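Side-chain contacts in Trp Repressor Binding Protein (PDB 1RLI), which is a putative FMN-containing oxidoreductase that probably uses NADPH or NADH to reduce its substrate: residues F109-Q112 and M113-K116; L165-H168 and Q169-S172. All coordinates share one frame; numbering follows the deposited sequence.

Contact 1: residues F109-Q112 and M113-K116; sequences FKQQ and MSVK
A Met-aromatic contact one helical turn long joins Phe109 and Met113 on the buried side of the short helix 109-114. The thioether chain comes over one face of the ring: Met113 CG sits 3.8 Å from the centroid of the Phe109 ring, only 19° off its normal, which makes a CH-pi contact displaced toward the CE1 side. The sulfur approaches obliquely, with Met113 SD 4.6 Å from the centroid of the Phe109 ring, and the methyl CE passes on beside CZ. Phe109 presents this face because its CG stands anti to the backbone N (chi1 -174°), while Met113 bends at both chi2 and chi3. The backbone bond from Met113 N to Phe109 O, 2.9 Å, sets the two side chains one turn apart. Ile66 and Leu70 of helix 62-70 pack on the ring, and Met146 touches both side chains. Without the ring, as with an alanine here, Met113 CG is likely to lose the face it rests on and a gap to open against helix 62-70. At the helix end, Ser114 OG donates to Gln111 O at 2.6 Å, while Ser114 N bonds to Lys110 O at 3.0 Å. Lys116 folds back beside Gln112 O, with CG at 3.5 Å from that oxygen. A water bridges the two, giving a hydrogen to Gln112 O and accepting from Lys116 NZ at 3.0 Å. The same ammonium group bonds to the carbonyls of Cys72 and Leu70, so it ties the turn after this helix to the end of helix 62-70 and just beyond. The Met-aromatic pair is buried and Lys110 and Gln111 are exposed: an amphipathic helix, leading through a two-residue turn into strand 117-124 of the flavodoxin-like fold.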
ATOM      1  N   PHE D 109      -9.663  28.253  -0.237  1.00 20.70           N
ATOM      2  CA  PHE D 109      -9.766  26.891  -0.748  1.00 20.90           C
ATOM      3  C   PHE D 109      -9.241  25.812   0.195  1.00 21.78           C
ATOM      4  O   PHE D 109      -9.949  24.859   0.503  1.00 20.86           O
ATOM      5  CB  PHE D 109      -9.042  26.797  -2.104  1.00 20.54           C
ATOM      6  CG  PHE D 109      -9.213  25.470  -2.802  1.00 20.52           C
ATOM      7  CD1 PHE D 109     -10.477  25.050  -3.233  1.00 20.47           C
ATOM      8  CD2 PHE D 109      -8.110  24.641  -3.037  1.00 19.39           C
ATOM      9  CE1 PHE D 109     -10.644  23.833  -3.889  1.00 19.71           C
ATOM     10  CE2 PHE D 109      -8.277  23.414  -3.693  1.00 18.54           C
ATOM     11  CZ  PHE D 109      -9.546  23.017  -4.119  1.00 19.11           C
ATOM     12  N   LYS D 110      -8.001  25.947   0.644  1.00 24.02           N
ATOM     13  CA  LYS D 110      -7.428  24.943   1.530  1.00 26.33           C
ATOM     14  C   LYS D 110      -8.294  24.763   2.778  1.00 25.33           C
ATOM     15  O   LYS D 110      -8.672  23.651   3.117  1.00 22.86           O
ATOM     16  CB  LYS D 110      -6.005  25.339   1.948  1.00 29.59           C
ATOM     17  CG  LYS D 110      -5.227  24.184   2.576  1.00 35.35           C
ATOM     18  CD  LYS D 110      -3.778  24.556   2.880  1.00 41.05           C
ATOM     19  CE  LYS D 110      -3.655  25.439   4.115  1.00 43.44           C
ATOM     20  NZ  LYS D 110      -2.227  25.632   4.490  1.00 46.26           N
ATOM     21  N   GLN D 111      -8.600  25.860   3.461  1.00 25.20           N
ATOM     22  CA  GLN D 111      -9.415  25.787   4.677  1.00 26.15           C
ATOM     23  C   GLN D 111     -10.792  25.192   4.395  1.00 23.77           C
ATOM     24  O   GLN D 111     -11.255  24.310   5.131  1.00 23.14           O
ATOM     25  CB  GLN D 111      -9.568  27.181   5.301  1.00 30.73           C
ATOM     26  CG  GLN D 111     -10.023  27.193   6.765  1.00 37.90           C
ATOM     27  CD  GLN D 111     -11.409  26.618   6.967  1.00 43.15           C
ATOM     28  OE1 GLN D 111     -12.375  27.038   6.322  1.00 47.29           O
ATOM     29  NE2 GLN D 111     -11.518  25.654   7.877  1.00 46.08           N
ATOM     30  N   GLN D 112     -11.445  25.667   3.336  1.00 21.93           N
ATOM     31  CA  GLN D 112     -12.764  25.162   2.970  1.00 21.78           C
ATOM     32  C   GLN D 112     -12.747  23.655   2.691  1.00 23.48           C
ATOM     33  O   GLN D 112     -13.647  22.922   3.112  1.00 22.89           O
ATOM     34  CB  GLN D 112     -13.301  25.893   1.733  1.00 23.96           C
ATOM     35  CG  GLN D 112     -13.749  27.322   1.972  1.00 26.08           C
ATOM     36  CD  GLN D 112     -14.030  28.035   0.670  1.00 30.44           C
ATOM     37  OE1 GLN D 112     -13.132  28.213  -0.151  1.00 31.56           O
ATOM     38  NE2 GLN D 112     -15.279  28.441   0.464  1.00 31.64           N
ATOM     39  N   MET D 113     -11.740  23.182   1.962  1.00 21.94           N
ATOM     40  CA  MET D 113     -11.681  21.751   1.676  1.00 21.31           C
ATOM     41  C   MET D 113     -11.392  20.942   2.950  1.00 21.38           C
ATOM     42  O   MET D 113     -11.890  19.822   3.101  1.00 23.00           O
ATOM     43  CB  MET D 113     -10.594  21.452   0.633  1.00 20.60           C
ATOM     44  CG  MET D 113     -10.888  21.998  -0.764  1.00 20.75           C
ATOM     45  SD  MET D 113     -12.300  21.227  -1.601  1.00 20.57           S
ATOM     46  CE  MET D 113     -11.501  19.818  -2.405  1.00 23.16           C
ATOM     47  N   SER D 114     -10.611  21.518   3.865  1.00 20.84           N
ATOM     48  CA  SER D 114     -10.229  20.826   5.098  1.00 21.83           C
ATOM     49  C   SER D 114     -11.364  20.397   6.020  1.00 24.39           C
ATOM     50  O   SER D 114     -11.150  19.527   6.864  1.00 25.92           O
ATOM     51  CB  SER D 114      -9.225  21.670   5.904  1.00 24.58           C
ATOM     52  OG  SER D 114      -9.882  22.726   6.611  1.00 26.36           O
ATOM     53  N   VAL D 115     -12.554  20.989   5.894  1.00 21.91           N
ATOM     54  CA  VAL D 115     -13.658  20.576   6.753  1.00 22.98           C
ATOM     55  C   VAL D 115     -14.626  19.643   6.026  1.00 24.17           C
ATOM     56  O   VAL D 115     -15.661  19.264   6.572  1.00 24.99           O
ATOM     57  CB  VAL D 115     -14.455  21.797   7.340  1.00 24.95           C
ATOM     58  CG1 VAL D 115     -13.530  22.649   8.195  1.00 24.80           C
ATOM     59  CG2 VAL D 115     -15.090  22.618   6.230  1.00 24.27           C
ATOM     60  N   LYS D 116     -14.279  19.237   4.806  1.00 22.48           N
ATOM     61  CA  LYS D 116     -15.161  18.348   4.049  1.00 22.18           C
ATOM     62  C   LYS D 116     -14.879  16.874   4.309  1.00 21.11           C
ATOM     63  O   LYS D 116     -13.806  16.514   4.772  1.00 22.56           O
ATOM     64  CB  LYS D 116     -15.053  18.635   2.544  1.00 22.35           C
ATOM     65  CG  LYS D 116     -15.444  20.076   2.178  1.00 22.64           C
ATOM     66  CD  LYS D 116     -15.435  20.335   0.687  1.00 22.23           C
ATOM     67  CE  LYS D 116     -15.651  21.829   0.379  1.00 23.76           C
ATOM     68  NZ  LYS D 116     -16.967  22.350   0.887  1.00 21.71           N
TER
HETATM   69  O   HOH W   1     -16.080  23.609   3.444  1.00 35.97           O

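Contact 2: residues L165-H168 and Q169-S172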
ATOM      1  N   LEU D 165     -24.068  -4.410 -11.642  1.00 43.40           N
ATOM      2  CA  LEU D 165     -25.310  -4.892 -11.051  1.00 45.15           C
ATOM      3  C   LEU D 165     -25.184  -6.360 -10.635  1.00 44.45           C
ATOM      4  O   LEU D 165     -26.029  -6.886  -9.913  1.00 43.80           O
ATOM      5  CB  LEU D 165     -26.457  -4.723 -12.052  1.00 45.51           C
ATOM      6  CG  LEU D 165     -26.707  -3.276 -12.486  1.00 46.94           C
ATOM      7  CD1 LEU D 165     -27.708  -3.232 -13.623  1.00 48.72           C
ATOM      8  CD2 LEU D 165     -27.209  -2.469 -11.296  1.00 47.43           C
ATOM      9  N   ARG D 166     -24.116  -7.008 -11.089  1.00 45.00           N
ATOM     10  CA  ARG D 166     -23.860  -8.403 -10.759  1.00 45.25           C
ATOM     11  C   ARG D 166     -22.963  -8.511  -9.519  1.00 44.73           C
ATOM     12  O   ARG D 166     -22.807  -9.591  -8.944  1.00 45.17           O
ATOM     13  CB  ARG D 166     -23.215  -9.099 -11.957  1.00 49.01           C
ATOM     14  CG  ARG D 166     -22.874 -10.559 -11.743  1.00 53.63           C
ATOM     15  CD  ARG D 166     -22.576 -11.232 -13.072  1.00 57.77           C
ATOM     16  NE  ARG D 166     -21.658 -10.443 -13.889  1.00 60.43           N
ATOM     17  CZ  ARG D 166     -21.234 -10.805 -15.095  1.00 62.43           C
ATOM     18  NH1 ARG D 166     -21.644 -11.951 -15.626  1.00 62.14           N
ATOM     19  NH2 ARG D 166     -20.409 -10.016 -15.774  1.00 62.84           N
ATOM     20  N   ASP D 167     -22.377  -7.386  -9.109  1.00 41.00           N
ATOM     21  CA  ASP D 167     -21.507  -7.347  -7.936  1.00 39.23           C
ATOM     22  C   ASP D 167     -22.363  -6.913  -6.741  1.00 39.14           C
ATOM     23  O   ASP D 167     -22.302  -5.765  -6.291  1.00 38.30           O
ATOM     24  CB  ASP D 167     -20.365  -6.347  -8.163  1.00 36.01           C
ATOM     25  CG  ASP D 167     -19.289  -6.426  -7.090  1.00 35.87           C
ATOM     26  OD1 ASP D 167     -19.580  -6.912  -5.969  1.00 32.75           O
ATOM     27  OD2 ASP D 167     -18.152  -5.981  -7.362  1.00 31.62           O
ATOM     28  N   HIS D 168     -23.170  -7.835  -6.230  1.00 38.39           N
ATOM     29  CA  HIS D 168     -24.051  -7.524  -5.111  1.00 39.49           C
ATOM     30  C   HIS D 168     -23.323  -6.995  -3.883  1.00 35.85           C
ATOM     31  O   HIS D 168     -23.851  -6.146  -3.165  1.00 35.95           O
ATOM     32  CB  HIS D 168     -24.905  -8.750  -4.771  1.00 43.93           C
ATOM     33  CG  HIS D 168     -25.855  -9.130  -5.865  1.00 48.92           C
ATOM     34  ND1 HIS D 168     -26.802  -8.258  -6.362  1.00 52.14           N
ATOM     35  CD2 HIS D 168     -25.997 -10.278  -6.569  1.00 51.74           C
ATOM     36  CE1 HIS D 168     -27.485  -8.853  -7.323  1.00 53.13           C
ATOM     37  NE2 HIS D 168     -27.016 -10.080  -7.469  1.00 52.67           N
ATOM     38  N   GLN D 169     -22.112  -7.487  -3.644  1.00 34.26           N
ATOM     39  CA  GLN D 169     -21.318  -7.010  -2.517  1.00 34.68           C
ATOM     40  C   GLN D 169     -21.066  -5.505  -2.696  1.00 32.53           C
ATOM     41  O   GLN D 169     -21.157  -4.730  -1.748  1.00 33.06           O
ATOM     42  CB  GLN D 169     -19.975  -7.741  -2.459  1.00 36.03           C
ATOM     43  CG  GLN D 169     -20.050  -9.180  -1.990  1.00 42.63           C
ATOM     44  CD  GLN D 169     -18.711  -9.894  -2.083  1.00 46.92           C
ATOM     45  OE1 GLN D 169     -17.707  -9.443  -1.523  1.00 48.64           O
ATOM     46  NE2 GLN D 169     -18.693 -11.019  -2.791  1.00 49.00           N
ATOM     47  N   ALA D 170     -20.747  -5.096  -3.920  1.00 31.05           N
ATOM     48  CA  ALA D 170     -20.471  -3.684  -4.197  1.00 29.85           C
ATOM     49  C   ALA D 170     -21.739  -2.843  -4.160  1.00 27.95           C
ATOM     50  O   ALA D 170     -21.732  -1.716  -3.665  1.00 25.64           O
ATOM     51  CB  ALA D 170     -19.778  -3.531  -5.564  1.00 29.82           C
ATOM     52  N   LEU D 171     -22.830  -3.380  -4.687  1.00 28.11           N
ATOM     53  CA  LEU D 171     -24.081  -2.628  -4.683  1.00 28.06           C
ATOM     54  C   LEU D 171     -24.556  -2.321  -3.265  1.00 27.30           C
ATOM     55  O   LEU D 171     -25.007  -1.211  -2.995  1.00 27.83           O
ATOM     56  CB  LEU D 171     -25.171  -3.384  -5.441  1.00 30.64           C
ATOM     57  CG  LEU D 171     -25.014  -3.512  -6.960  1.00 32.76           C
ATOM     58  CD1 LEU D 171     -26.113  -4.422  -7.508  1.00 34.53           C
ATOM     59  CD2 LEU D 171     -25.104  -2.141  -7.611  1.00 33.45           C
ATOM     60  N   SER D 172     -24.466  -3.295  -2.362  1.00 28.94           N
ATOM     61  CA  SER D 172     -24.915  -3.068  -0.988  1.00 29.71           C
ATOM     62  C   SER D 172     -23.918  -2.219  -0.223  1.00 26.69           C
ATOM     63  O   SER D 172     -24.296  -1.464   0.676  1.00 26.98           O
ATOM     64  CB  SER D 172     -25.147  -4.395  -0.252  1.00 32.93           C
ATOM     65  OG  SER D 172     -23.998  -5.196  -0.288  1.00 37.50           O
TER
HETATM   66  O   HOH W   2     -20.471  -9.580  -5.401  1.00 51.67           O
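Asp167 reaches forward over the first turn of helix 168-175 and meets Ala170 with nearly every atom of its side chain. Its CB lies 3.9 Å from Ala170 CB; the next atom, CG, comes closer, to 3.3 Å from the same methyl carbon. With CG anti to the backbone N (chi1 -170°), the carboxylate is carried to the amides of the first turn, which have no preceding helical turn to bond to. At the tip, Asp167 OD1 accepts from Ala170 N at 3.0 Å, the donor standing above the carboxylate plane, 62° out of it. This is the side-chain bond of an N-cap. A water also gives a hydrogen to OD1 and takes one from Gln169 N, linking a second amide of the turn to the cap. The other oxygen, OD2, touches Ala170 CB and accepts from Glu157 N, at the end of strand 149-157. Both carboxylate oxygens are thus gripped, and the amide dipoles of the helix start would probably favour the charged form. The helix proper begins with Leu171 N bonded to Asp167 O at 2.9 Å. One residue on, His168 O takes two donors, Ser172 N and Ser172 OG, each at 3.0 Å; the hydroxyl turns back to the carbonyl its own backbone N already bonds. Leu171 lays CD1 against the backbone of the 3-10 turn, 3.4 Å from Leu165 O, and the same methyl passes obliquely by the imidazole of His168. The cap thus fastens helix 168-175 to the end of strand 149-157, the outermost strand on that side within this chain. Leu165 and Leu171 rest on Val21 and Leu22 of helix 18-27, while His168 packs on Asp182, and Gln169 and Ser172 on Arg176, both of the second subunit.

Overall arrangement
Contact 1 (109-116) and contact 2 (165-172) lie on opposite sides of the chain's centre, their own centres 32 Å apart and their nearest atoms about 21 Å apart, so neither touches the other. They follow in series along the chain: contact 1 ends a helix just before strand 117-124, and contact 2 starts a helix after strand 149-157, the strand that runs parallel beside 117-124 in the sheet. Contact 1 meets no other subunit, whereas contact 2 borders on one. No FMN is bound here; the ligands are platinum ions, one about 9 Å from the side chain of Val115 and a different one about 11 Å from that of Leu165.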